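Local coordinates for protein putative NAD(P)H nitroreductase MhqN (Bacillus subtilis, PDB 3BEM) that is a putative FMN-dependent NAD(P)H nitroreductase that works as a homodimer and may contribute to the degradation of aromatic compounds, at residues 38-43 against 192-197; 145-150 against 187-192; 152-157 against 163-168. The protein carries 3 engineered substitutions. All coordinates share one frame; numbering follows the deposited sequence.

Contact 1. Residues 38-43 against 192-197; sequences EDLNEM and ITIGKE
M43 and I194 reach toward each other tip to tip, and in doing so join helix 37-47 to strand 186-195, an inner strand of the four-stranded antiparallel sheet in this nitroreductase fold. M43 is a selenomethionine. Its SE lies 3.8 Å from I194 CD1, and its terminal methyl CE is 4.0 Å from the same I194 CD1. L40, about a turn earlier on the helix, adds a looser touch: its CD2 stands 4.4 Å from I194 CD1. A single methyl group on the strand thus receives all the contacts from this part of the helix, which are apolar, with no hydrogen bond crossing between the segments.

The backbones stay well apart, with L40 CA and I194 CA separated by 9.9 Å, and extended side chains span the distance. In I194 both torsions run straight out: CG1 lies anti to the backbone N (chi1 -175°) and CD1 continues the line, which carries the methyl to the helix. M43 leaves its helix differently, with CG anti to the carbonyl carbon, but runs extended beyond CG (chi2 171°).

Helix 136-161 contributes to the next shell, where A158 packs on both M43 and I194 while F154 packs on both L40 and M43. In the sheet, I194 pairs through its backbone with A88 of strand 88-95, and its side chain also touches T165 of strand 164-168. Helix 37-47 meets the dimer partner too: L40 packs on Y217 of the second subunit, and N41 OD1 is hydrogen-bonded to the OH of that same Y217.

Contact 2. Residues 145-150 against 187-192; sequences RNASLS and EVVMMI. With FMN (flavin mononucleotide), chain E.
A classic beta bulge, in which V189 and M190 both face V92 of strand 88-95, turns two successive strand side chains onto A147 and S148 of helix 136-161. The helix segment runs nearly parallel to the strand segment, 18° between their directions with the axes 8.5 Å apart. A147 CB sits against the valine branch, 3.7 Å from V189 CG2. S148 OG touches a methyl from each bulge residue, lying 3.4 Å from V189 CG1 and 3.6 Å from M190 CE. The selenomethionine M190 bends at its last torsion (chi3 85°), which brings CE back to the serine.

Another face of the helix borders a flavin whose hydrogen-bonding partners include S25, K82 and R205 of the second subunit. L149 CD1 approaches its C8M methyl at 3.4 Å, and N146 OD1 lies 3.7 Å from its C7M methyl. The same N146 OD1 is hydrogen-bonded to A53 N, which fixes the amide beside the dimethylbenzene end.

Since S148 OG bonds to I144 O within its own helix, the buried hydroxyl has a polar partner and can lie among methyls; no hydrogen bond crosses between the two segments, and the touch rests on methyl groups and this hydroxyl.

Contact 3. Residues 152-157 against 163-168; sequences MMFMLS and WDTCPM. With FMN (flavin mononucleotide), chain G.
M155 lies across the ring of P167 at about a right angle, its selenium 3.7 Å from P167 CB. The selenomethionine chain is extended to SE (chi2 -172°), which reaches the proline, and chi3 of -87° folds CE in beside it, while the inner part of the side chain runs past T165. There M155 CG comes within 3.4 Å of T165 OG1, the two side chains crossing obliquely.

T165 divides its branches between two neighbours. With chi1 at 61°, OG1 falls between the backbone N and the carbonyl carbon and faces M155, while the methyl goes to F154: T165 CG2 stands 4.1 Å from F154 CE2, at a slant to the ring. A water ties the same pair of elements together: it donates to M155 O at 2.7 Å and is hydrogen-bonded to T165 OG1 at 2.8 Å. This satisfies a buried hydroxyl and gives the helix and strand a polar link that they lack directly.

The strand also lines the flavin pocket. P167 is sandwiched, its CG 3.5 Å from C9 of the flavin while SE of M155 backs it from behind. C166 points away from the helix, its SG 3.4 Å from flavin N1, and M168 CB meets flavin O4 at 3.5 Å. M155 is thus a second-shell residue, behind the proline that touches the cofactor.

Helix and strand run nearly antiparallel, at 157°, as expected where helix 136-161 turns back into strand 164-168, the outermost strand on this side of the chain's sheet. T165 also packs on I192 and I194 of strand 186-195, F154 on M43 and V47 of helix 37-47, and M155 on L149 of the second subunit.

All three contacts lie within one nitroreductase domain, around a single antiparallel sheet. Strand 186-195 serves contacts 1 and 2, which share I192 though their centres are about 16 Å apart; helix 136-161 serves contacts 2 and 3, centres about 11 Å apart. The centre of contact 3 is about 8 Å from that of contact 1, and its strand, 164-168, pairs with 186-195 through bonds such as G195 O to D164 N and M191 O to M168 N. Along the chain, contact 1 spans the longest interval, contact 2 falls within it, and contact 3 within that. The helix borders one flavin and strand 164-168 the other, so the shared framework links both cofactor sites of the dimer.

Contact 1. Residues 38-43 against 192-197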
loop_
_atom_site.group_PDB
_atom_site.type_symbol
_atom_site.label_atom_id
_atom_site.label_comp_id
_atom_site.label_asym_id
_atom_site.label_seq_id
_atom_site.Cartn_x
_atom_site.Cartn_y
_atom_site.Cartn_z
ATOM N N GLU B 38 8.300 -22.418 -1.739
ATOM C CA GLU B 38 6.901 -22.839 -1.530
ATOM C C GLU B 38 6.153 -21.939 -0.523
ATOM O O GLU B 38 5.009 -21.547 -0.747
ATOM C CB GLU B 38 6.840 -24.295 -1.063
ATOM C CG GLU B 38 7.301 -25.316 -2.109
ATOM C CD GLU B 38 8.090 -26.468 -1.513
ATOM O OE1 GLU B 38 8.420 -26.436 -0.313
ATOM O OE2 GLU B 38 8.396 -27.413 -2.247
ATOM N N ASP B 39 6.798 -21.638 0.614
ATOM C CA ASP B 39 6.216 -20.709 1.614
ATOM C C ASP B 39 5.857 -19.400 0.952
ATOM O O ASP B 39 4.774 -18.842 1.163
ATOM C CB ASP B 39 7.220 -20.391 2.713
ATOM C CG ASP B 39 7.558 -21.576 3.607
ATOM O OD1 ASP B 39 6.644 -22.366 3.948
ATOM O OD2 ASP B 39 8.748 -21.709 4.021
ATOM N N LEU B 40 6.793 -18.883 0.185
ATOM C CA LEU B 40 6.675 -17.576 -0.411
ATOM C C LEU B 40 5.670 -17.562 -1.559
ATOM O O LEU B 40 4.878 -16.638 -1.687
ATOM C CB LEU B 40 8.038 -17.066 -0.879
ATOM C CG LEU B 40 8.927 -16.570 0.316
ATOM C CD1 LEU B 40 10.394 -16.712 0.010
ATOM C CD2 LEU B 40 8.516 -15.156 0.781
ATOM N N ASN B 41 5.689 -18.598 -2.382
ATOM C CA ASN B 41 4.748 -18.663 -3.477
ATOM C C ASN B 41 3.274 -18.639 -3.005
ATOM O O ASN B 41 2.444 -17.979 -3.594
ATOM C CB ASN B 41 5.024 -19.906 -4.324
ATOM C CG ASN B 41 6.256 -19.762 -5.225
ATOM O OD1 ASN B 41 6.726 -18.658 -5.552
ATOM N ND2 ASN B 41 6.746 -20.913 -5.689
ATOM N N GLU B 42 2.970 -19.241 -1.880
ATOM C CA GLU B 42 1.646 -19.125 -1.310
ATOM C C GLU B 42 1.240 -17.675 -0.954
ATOM O O GLU B 42 0.129 -17.254 -1.255
ATOM C CB GLU B 42 1.546 -19.995 -0.065
ATOM C CG GLU B 42 0.182 -19.911 0.603
ATOM C CD GLU B 42 0.053 -20.764 1.850
ATOM O OE1 GLU B 42 1.068 -21.278 2.366
ATOM O OE2 GLU B 42 -1.084 -20.902 2.333
HETATM N N MSE B 43 2.175 -16.907 -0.413
HETATM C CA MSE B 43 1.938 -15.525 -0.123
HETATM C C MSE B 43 1.757 -14.730 -1.425
HETATM O O MSE B 43 0.880 -13.876 -1.533
HETATM C CB MSE B 43 3.091 -14.949 0.730
HETATM C CG MSE B 43 3.292 -15.693 1.984
HETATM SE SE MSE B 43 4.944 -15.043 2.828
HETATM C CE MSE B 43 5.354 -16.569 3.866
ATOM N N ILE B 192 11.623 -5.483 2.049
ATOM C CA ILE B 192 10.919 -6.160 3.126
ATOM C C ILE B 192 11.742 -7.333 3.559
ATOM O O ILE B 192 12.013 -8.220 2.735
ATOM C CB ILE B 192 9.528 -6.667 2.700
ATOM C CG1 ILE B 192 8.675 -5.485 2.155
ATOM C CG2 ILE B 192 8.818 -7.348 3.881
ATOM C CD1 ILE B 192 7.347 -5.926 1.499
ATOM N N THR B 193 12.095 -7.360 4.833
ATOM C CA THR B 193 12.679 -8.567 5.413
ATOM C C THR B 193 11.577 -9.436 5.951
ATOM O O THR B 193 10.560 -8.942 6.455
ATOM C CB THR B 193 13.720 -8.276 6.499
ATOM O OG1 THR B 193 13.274 -7.246 7.369
ATOM C CG2 THR B 193 15.029 -7.890 5.886
ATOM N N ILE B 194 11.790 -10.758 5.897
ATOM C CA ILE B 194 10.842 -11.723 6.422
ATOM C C ILE B 194 11.607 -12.761 7.243
ATOM O O ILE B 194 12.741 -13.116 6.923
ATOM C CB ILE B 194 10.005 -12.372 5.276
ATOM C CG1 ILE B 194 8.933 -13.277 5.867
ATOM C CG2 ILE B 194 10.934 -13.152 4.276
ATOM C CD1 ILE B 194 7.913 -13.724 4.850
ATOM N N GLY B 195 10.996 -13.243 8.332
ATOM C CA GLY B 195 11.598 -14.206 9.184
ATOM C C GLY B 195 10.784 -14.428 10.415
ATOM O O GLY B 195 9.583 -14.204 10.387
ATOM N N LYS B 196 11.433 -14.888 11.489
ATOM C CA LYS B 196 10.761 -15.122 12.778
ATOM C C LYS B 196 11.454 -14.227 13.792
ATOM O O LYS B 196 12.696 -14.300 13.968
ATOM C CB LYS B 196 10.832 -16.577 13.199
ATOM C CG LYS B 196 10.170 -17.580 12.223
ATOM C CD LYS B 196 8.660 -17.413 12.030
ATOM C CE LYS B 196 8.076 -18.525 11.078
ATOM N NZ LYS B 196 7.982 -19.879 11.644
ATOM N N GLU B 197 10.672 -13.378 14.448
ATOM C CA GLU B 197 11.187 -12.506 15.502
ATOM C C GLU B 197 10.983 -13.175 16.857
ATOM O O GLU B 197 9.969 -13.812 17.059
ATOM C CB GLU B 197 10.490 -11.148 15.442
ATOM C CG GLU B 197 10.887 -10.217 16.561
ATOM C CD GLU B 197 10.502 -8.796 16.340
ATOM O OE1 GLU B 197 9.310 -8.538 16.109
ATOM O OE2 GLU B 197 11.395 -7.921 16.472
#

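Contact 2. Residues 145-150 against 187-192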
loop_
_atom_site.group_PDB
_atom_site.type_symbol
_atom_site.label_atom_id
_atom_site.label_comp_id
_atom_site.label_asym_id
_atom_site.label_seq_id
_atom_site.Cartn_x
_atom_site.Cartn_y
_atom_site.Cartn_z
ATOM N N ARG B 145 3.045 3.872 -5.978
ATOM C CA ARG B 145 1.696 3.673 -5.425
ATOM C C ARG B 145 1.257 2.219 -5.543
ATOM O O ARG B 145 0.829 1.602 -4.579
ATOM C CB ARG B 145 0.731 4.626 -6.081
ATOM C CG ARG B 145 -0.726 4.382 -5.766
ATOM C CD ARG B 145 -1.596 5.684 -6.032
ATOM N NE ARG B 145 -1.207 6.290 -7.296
ATOM C CZ ARG B 145 -0.775 7.532 -7.447
ATOM N NH1 ARG B 145 -0.804 8.408 -6.446
ATOM N NH2 ARG B 145 -0.360 7.913 -8.629
ATOM N N ASN B 146 1.342 1.676 -6.730
ATOM C CA ASN B 146 0.846 0.337 -6.962
ATOM C C ASN B 146 1.727 -0.706 -6.242
ATOM O O ASN B 146 1.212 -1.690 -5.659
ATOM C CB ASN B 146 0.693 0.059 -8.424
ATOM C CG ASN B 146 -0.464 0.803 -9.023
ATOM O OD1 ASN B 146 -1.616 0.427 -8.822
ATOM N ND2 ASN B 146 -0.163 1.936 -9.697
ATOM N N ALA B 147 3.069 -0.520 -6.247
ATOM C CA ALA B 147 3.956 -1.457 -5.553
ATOM C C ALA B 147 3.700 -1.410 -4.036
ATOM O O ALA B 147 3.846 -2.395 -3.327
ATOM C CB ALA B 147 5.448 -1.218 -5.831
ATOM N N SER B 148 3.319 -0.254 -3.507
ATOM C CA SER B 148 3.095 -0.133 -2.064
ATOM C C SER B 148 1.791 -0.799 -1.620
ATOM O O SER B 148 1.737 -1.413 -0.564
ATOM C CB SER B 148 3.180 1.368 -1.634
ATOM O OG SER B 148 4.483 1.909 -1.836
ATOM N N LEU B 149 0.729 -0.668 -2.420
ATOM C CA LEU B 149 -0.492 -1.452 -2.217
ATOM C C LEU B 149 -0.111 -2.957 -2.155
ATOM O O LEU B 149 -0.584 -3.689 -1.294
ATOM C CB LEU B 149 -1.456 -1.233 -3.353
ATOM C CG LEU B 149 -2.150 0.138 -3.424
ATOM C CD1 LEU B 149 -2.851 0.227 -4.789
ATOM C CD2 LEU B 149 -3.177 0.379 -2.302
ATOM N N SER B 150 0.680 -3.404 -3.129
ATOM C CA SER B 150 1.089 -4.801 -3.233
ATOM C C SER B 150 1.871 -5.206 -1.982
ATOM O O SER B 150 1.637 -6.272 -1.401
ATOM C CB SER B 150 1.961 -4.966 -4.492
ATOM O OG SER B 150 2.271 -6.318 -4.696
ATOM N N GLU B 187 11.570 1.125 -10.372
ATOM C CA GLU B 187 11.814 1.801 -9.129
ATOM C C GLU B 187 11.944 0.798 -7.991
ATOM O O GLU B 187 11.119 -0.111 -7.908
ATOM C CB GLU B 187 10.668 2.770 -8.897
ATOM C CG GLU B 187 10.747 3.594 -7.665
ATOM C CD GLU B 187 11.671 4.771 -7.764
ATOM O OE1 GLU B 187 12.031 5.195 -8.903
ATOM O OE2 GLU B 187 12.078 5.232 -6.653
ATOM N N VAL B 188 12.969 0.934 -7.136
ATOM C CA VAL B 188 13.070 0.124 -5.939
ATOM C C VAL B 188 12.213 0.805 -4.849
ATOM O O VAL B 188 12.626 1.781 -4.214
ATOM C CB VAL B 188 14.503 -0.114 -5.451
ATOM C CG1 VAL B 188 14.497 -1.115 -4.295
ATOM C CG2 VAL B 188 15.407 -0.634 -6.557
ATOM N N VAL B 189 10.978 0.349 -4.723
ATOM C CA VAL B 189 9.963 1.033 -3.923
ATOM C C VAL B 189 10.139 0.783 -2.415
ATOM O O VAL B 189 9.985 1.685 -1.627
ATOM C CB VAL B 189 8.569 0.667 -4.405
ATOM C CG1 VAL B 189 7.429 1.231 -3.451
ATOM C CG2 VAL B 189 8.397 1.054 -5.938
HETATM N N MSE B 190 10.501 -0.431 -2.052
HETATM C CA MSE B 190 10.797 -0.773 -0.670
HETATM C C MSE B 190 11.519 -2.079 -0.595
HETATM O O MSE B 190 11.598 -2.804 -1.570
HETATM C CB MSE B 190 9.539 -0.777 0.232
HETATM C CG MSE B 190 8.568 -1.790 0.199
HETATM SE SE MSE B 190 7.203 -1.291 1.656
HETATM C CE MSE B 190 6.308 -0.175 0.400
HETATM N N MSE B 191 12.077 -2.306 0.576
HETATM C CA MSE B 191 12.681 -3.568 0.940
HETATM C C MSE B 191 11.801 -4.170 2.050
HETATM O O MSE B 191 11.267 -3.456 2.883
HETATM C CB MSE B 191 14.111 -3.300 1.399
HETATM C CG MSE B 191 14.870 -4.481 1.854
HETATM SE SE MSE B 191 16.685 -3.850 2.432
HETATM C CE MSE B 191 17.193 -3.236 0.694
ATOM N N ILE B 192 11.623 -5.483 2.049
ATOM C CA ILE B 192 10.919 -6.160 3.126
ATOM C C ILE B 192 11.742 -7.333 3.559
ATOM O O ILE B 192 12.013 -8.220 2.735
ATOM C CB ILE B 192 9.528 -6.667 2.700
ATOM C CG1 ILE B 192 8.675 -5.485 2.155
ATOM C CG2 ILE B 192 8.818 -7.348 3.881
ATOM C CD1 ILE B 192 7.347 -5.926 1.499
HETATM N N1 FMN E . -11.090 1.783 -11.017
HETATM C C2 FMN E . -11.945 2.699 -11.596
HETATM O O2 FMN E . -13.074 2.332 -11.949
HETATM N N3 FMN E . -11.544 4.012 -11.795
HETATM C C4 FMN E . -10.275 4.446 -11.431
HETATM O O4 FMN E . -10.059 5.676 -11.464
HETATM C C4A FMN E . -9.396 3.491 -10.846
HETATM N N5 FMN E . -8.104 3.850 -10.465
HETATM C C5A FMN E . -7.300 2.922 -9.807
HETATM C C6 FMN E . -6.029 3.298 -9.341
HETATM C C7 FMN E . -5.152 2.384 -8.705
HETATM C C7M FMN E . -4.139 2.925 -7.714
HETATM C C8 FMN E . -5.598 1.082 -8.513
HETATM C C8M FMN E . -5.056 0.309 -7.353
HETATM C C9 FMN E . -6.869 0.696 -8.972
HETATM C C9A FMN E . -7.743 1.587 -9.621
HETATM N N10 FMN E . -9.007 1.204 -10.055
HETATM C C10 FMN E . -9.831 2.163 -10.629
HETATM C "C1'" FMN E . -9.428 -0.262 -10.031
HETATM C "C2'" FMN E . -8.568 -1.185 -10.942
HETATM O "O2'" FMN E . -8.980 -1.101 -12.303
HETATM C "C3'" FMN E . -8.695 -2.637 -10.431
HETATM O "O3'" FMN E . -8.054 -2.689 -9.141
HETATM C "C4'" FMN E . -8.189 -3.722 -11.410
HETATM O "O4'" FMN E . -8.873 -3.696 -12.656
HETATM C "C5'" FMN E . -8.393 -5.169 -10.911
HETATM O "O5'" FMN E . -9.710 -5.463 -10.419
HETATM P P FMN E . -9.792 -6.253 -9.019
HETATM O O1P FMN E . -11.171 -6.453 -8.616
HETATM O O2P FMN E . -9.266 -7.586 -9.201
HETATM O O3P FMN E . -9.078 -5.355 -8.101
#

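Contact 3. Residues 152-157 against 163-168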
loop_
_atom_site.group_PDB
_atom_site.type_symbol
_atom_site.label_atom_id
_atom_site.label_comp_id
_atom_site.label_asym_id
_atom_site.label_seq_id
_atom_site.Cartn_x
_atom_site.Cartn_y
_atom_site.Cartn_z
HETATM N N MSE B 152 1.764 -4.019 1.066
HETATM C CA MSE B 152 0.926 -4.181 2.239
HETATM C C MSE B 152 0.217 -5.530 2.222
HETATM O O MSE B 152 0.106 -6.220 3.238
HETATM C CB MSE B 152 -0.072 -3.045 2.343
HETATM C CG MSE B 152 -0.935 -3.059 3.557
HETATM SE SE MSE B 152 -0.003 -2.470 5.186
HETATM C CE MSE B 152 0.390 -4.163 6.036
HETATM N N MSE B 153 -0.266 -5.912 1.035
HETATM C CA MSE B 153 -0.855 -7.222 0.847
HETATM C C MSE B 153 0.166 -8.326 1.149
HETATM O O MSE B 153 -0.163 -9.324 1.813
HETATM C CB MSE B 153 -1.450 -7.375 -0.570
HETATM C CG MSE B 153 -1.992 -8.746 -0.827
HETATM SE SE MSE B 153 -3.638 -9.023 0.034
HETATM C CE MSE B 153 -4.871 -8.121 -1.313
ATOM N N PHE B 154 1.398 -8.154 0.690
ATOM C CA PHE B 154 2.452 -9.150 1.027
ATOM C C PHE B 154 2.612 -9.318 2.547
ATOM O O PHE B 154 2.648 -10.431 3.060
ATOM C CB PHE B 154 3.806 -8.815 0.402
ATOM C CG PHE B 154 4.867 -9.848 0.761
ATOM C CD1 PHE B 154 4.894 -11.083 0.127
ATOM C CD2 PHE B 154 5.684 -9.662 1.868
ATOM C CE1 PHE B 154 5.777 -12.051 0.528
ATOM C CE2 PHE B 154 6.561 -10.642 2.274
ATOM C CZ PHE B 154 6.602 -11.839 1.589
HETATM N N MSE B 155 2.755 -8.209 3.247
HETATM C CA MSE B 155 2.990 -8.244 4.684
HETATM C C MSE B 155 1.822 -8.918 5.443
HETATM O O MSE B 155 2.066 -9.648 6.383
HETATM C CB MSE B 155 3.377 -6.843 5.199
HETATM C CG MSE B 155 4.696 -6.430 4.681
HETATM SE SE MSE B 155 5.188 -4.758 5.586
HETATM C CE MSE B 155 4.284 -3.510 4.369
ATOM N N LEU B 156 0.562 -8.620 5.073
ATOM C CA LEU B 156 -0.590 -9.266 5.712
ATOM C C LEU B 156 -0.667 -10.762 5.365
ATOM O O LEU B 156 -0.999 -11.567 6.239
ATOM C CB LEU B 156 -1.878 -8.560 5.382
ATOM C CG LEU B 156 -1.982 -7.183 6.099
ATOM C CD1 LEU B 156 -3.059 -6.380 5.346
ATOM C CD2 LEU B 156 -2.221 -7.312 7.631
ATOM N N SER B 157 -0.288 -11.119 4.132
ATOM C CA SER B 157 -0.181 -12.544 3.759
ATOM C C SER B 157 0.860 -13.276 4.619
ATOM O O SER B 157 0.637 -14.358 5.126
ATOM C CB SER B 157 0.174 -12.675 2.274
ATOM O OG SER B 157 -0.813 -12.059 1.436
ATOM N N TRP B 163 4.526 -15.650 9.661
ATOM C CA TRP B 163 5.858 -15.058 9.557
ATOM C C TRP B 163 5.833 -13.586 9.995
ATOM O O TRP B 163 4.805 -12.885 9.871
ATOM C CB TRP B 163 6.348 -15.154 8.118
ATOM C CG TRP B 163 6.625 -16.534 7.664
ATOM C CD1 TRP B 163 5.730 -17.416 7.111
ATOM C CD2 TRP B 163 7.880 -17.229 7.728
ATOM N NE1 TRP B 163 6.345 -18.609 6.833
ATOM C CE2 TRP B 163 7.671 -18.526 7.188
ATOM C CE3 TRP B 163 9.158 -16.882 8.175
ATOM C CZ2 TRP B 163 8.697 -19.473 7.100
ATOM C CZ3 TRP B 163 10.165 -17.813 8.084
ATOM C CH2 TRP B 163 9.935 -19.102 7.556
ATOM N N ASP B 164 6.987 -13.095 10.421
ATOM C CA ASP B 164 7.179 -11.671 10.713
ATOM C C ASP B 164 7.865 -10.964 9.550
ATOM O O ASP B 164 8.651 -11.552 8.833
ATOM C CB ASP B 164 8.005 -11.515 11.979
ATOM C CG ASP B 164 7.326 -12.177 13.148
ATOM O OD1 ASP B 164 6.129 -11.825 13.429
ATOM O OD2 ASP B 164 7.918 -13.084 13.734
ATOM N N THR B 165 7.568 -9.683 9.379
ATOM C CA THR B 165 8.215 -8.868 8.321
ATOM C C THR B 165 8.590 -7.514 8.893
ATOM O O THR B 165 8.150 -7.158 9.995
ATOM C CB THR B 165 7.357 -8.654 7.049
ATOM O OG1 THR B 165 6.140 -7.957 7.399
ATOM C CG2 THR B 165 7.049 -9.956 6.321
ATOM N N CYS B 166 9.518 -6.840 8.215
ATOM C CA CYS B 166 9.837 -5.430 8.486
ATOM C C CYS B 166 9.939 -4.746 7.141
ATOM O O CYS B 166 10.810 -5.090 6.364
ATOM C CB CYS B 166 11.108 -5.294 9.280
ATOM S SG CYS B 166 11.272 -3.557 9.812
ATOM N N PRO B 167 9.064 -3.786 6.843
ATOM C CA PRO B 167 9.203 -2.939 5.665
ATOM C C PRO B 167 10.320 -1.970 5.928
ATOM O O PRO B 167 10.526 -1.559 7.082
ATOM C CB PRO B 167 7.878 -2.237 5.575
ATOM C CG PRO B 167 7.417 -2.157 6.979
ATOM C CD PRO B 167 7.949 -3.347 7.713
HETATM N N MSE B 168 11.063 -1.617 4.900
HETATM C CA MSE B 168 12.290 -0.832 5.013
HETATM C C MSE B 168 12.440 0.148 3.837
HETATM O O MSE B 168 12.229 -0.204 2.682
HETATM C CB MSE B 168 13.526 -1.764 5.091
HETATM C CG MSE B 168 13.403 -2.805 6.190
HETATM SE SE MSE B 168 14.738 -4.189 5.947
HETATM C CE MSE B 168 16.342 -3.129 6.393
HETATM N N1 FMN G . 12.088 -0.252 10.068
HETATM C C2 FMN G . 13.450 -0.409 10.120
HETATM O O2 FMN G . 13.912 -0.981 11.115
HETATM N N3 FMN G . 14.256 0.035 9.104
HETATM C C4 FMN G . 13.748 0.715 8.008
HETATM O O4 FMN G . 14.528 0.974 7.068
HETATM C C4A FMN G . 12.365 0.872 7.952
HETATM N N5 FMN G . 11.790 1.561 6.881
HETATM C C5A FMN G . 10.410 1.600 6.806
HETATM C C6 FMN G . 9.837 2.181 5.661
HETATM C C7 FMN G . 8.444 2.218 5.538
HETATM C C7M FMN G . 7.875 2.563 4.165
HETATM C C8 FMN G . 7.618 1.713 6.533
HETATM C C8M FMN G . 6.161 1.392 6.214
HETATM C C9 FMN G . 8.178 1.185 7.697
HETATM C C9A FMN G . 9.564 1.095 7.818
HETATM N N10 FMN G . 10.154 0.518 8.962
HETATM C C10 FMN G . 11.536 0.380 8.977
HETATM C "C1'" FMN G . 9.288 0.113 10.103
HETATM C "C2'" FMN G . 8.651 1.257 10.898
HETATM O "O2'" FMN G . 9.622 1.775 11.795
HETATM C "C3'" FMN G . 7.464 0.684 11.657
HETATM O "O3'" FMN G . 6.494 0.236 10.671
HETATM C "C4'" FMN G . 6.856 1.633 12.692
HETATM O "O4'" FMN G . 7.833 1.939 13.704
HETATM C "C5'" FMN G . 5.604 0.973 13.335
HETATM O "O5'" FMN G . 5.901 -0.295 13.964
HETATM P P FMN G . 4.751 -1.415 13.913
HETATM O O1P FMN G . 3.558 -0.854 14.617
HETATM O O2P FMN G . 4.597 -1.564 12.443
HETATM O O3P FMN G . 5.313 -2.629 14.608
HETATM O O HOH W 1 4.011 -9.492 8.265
#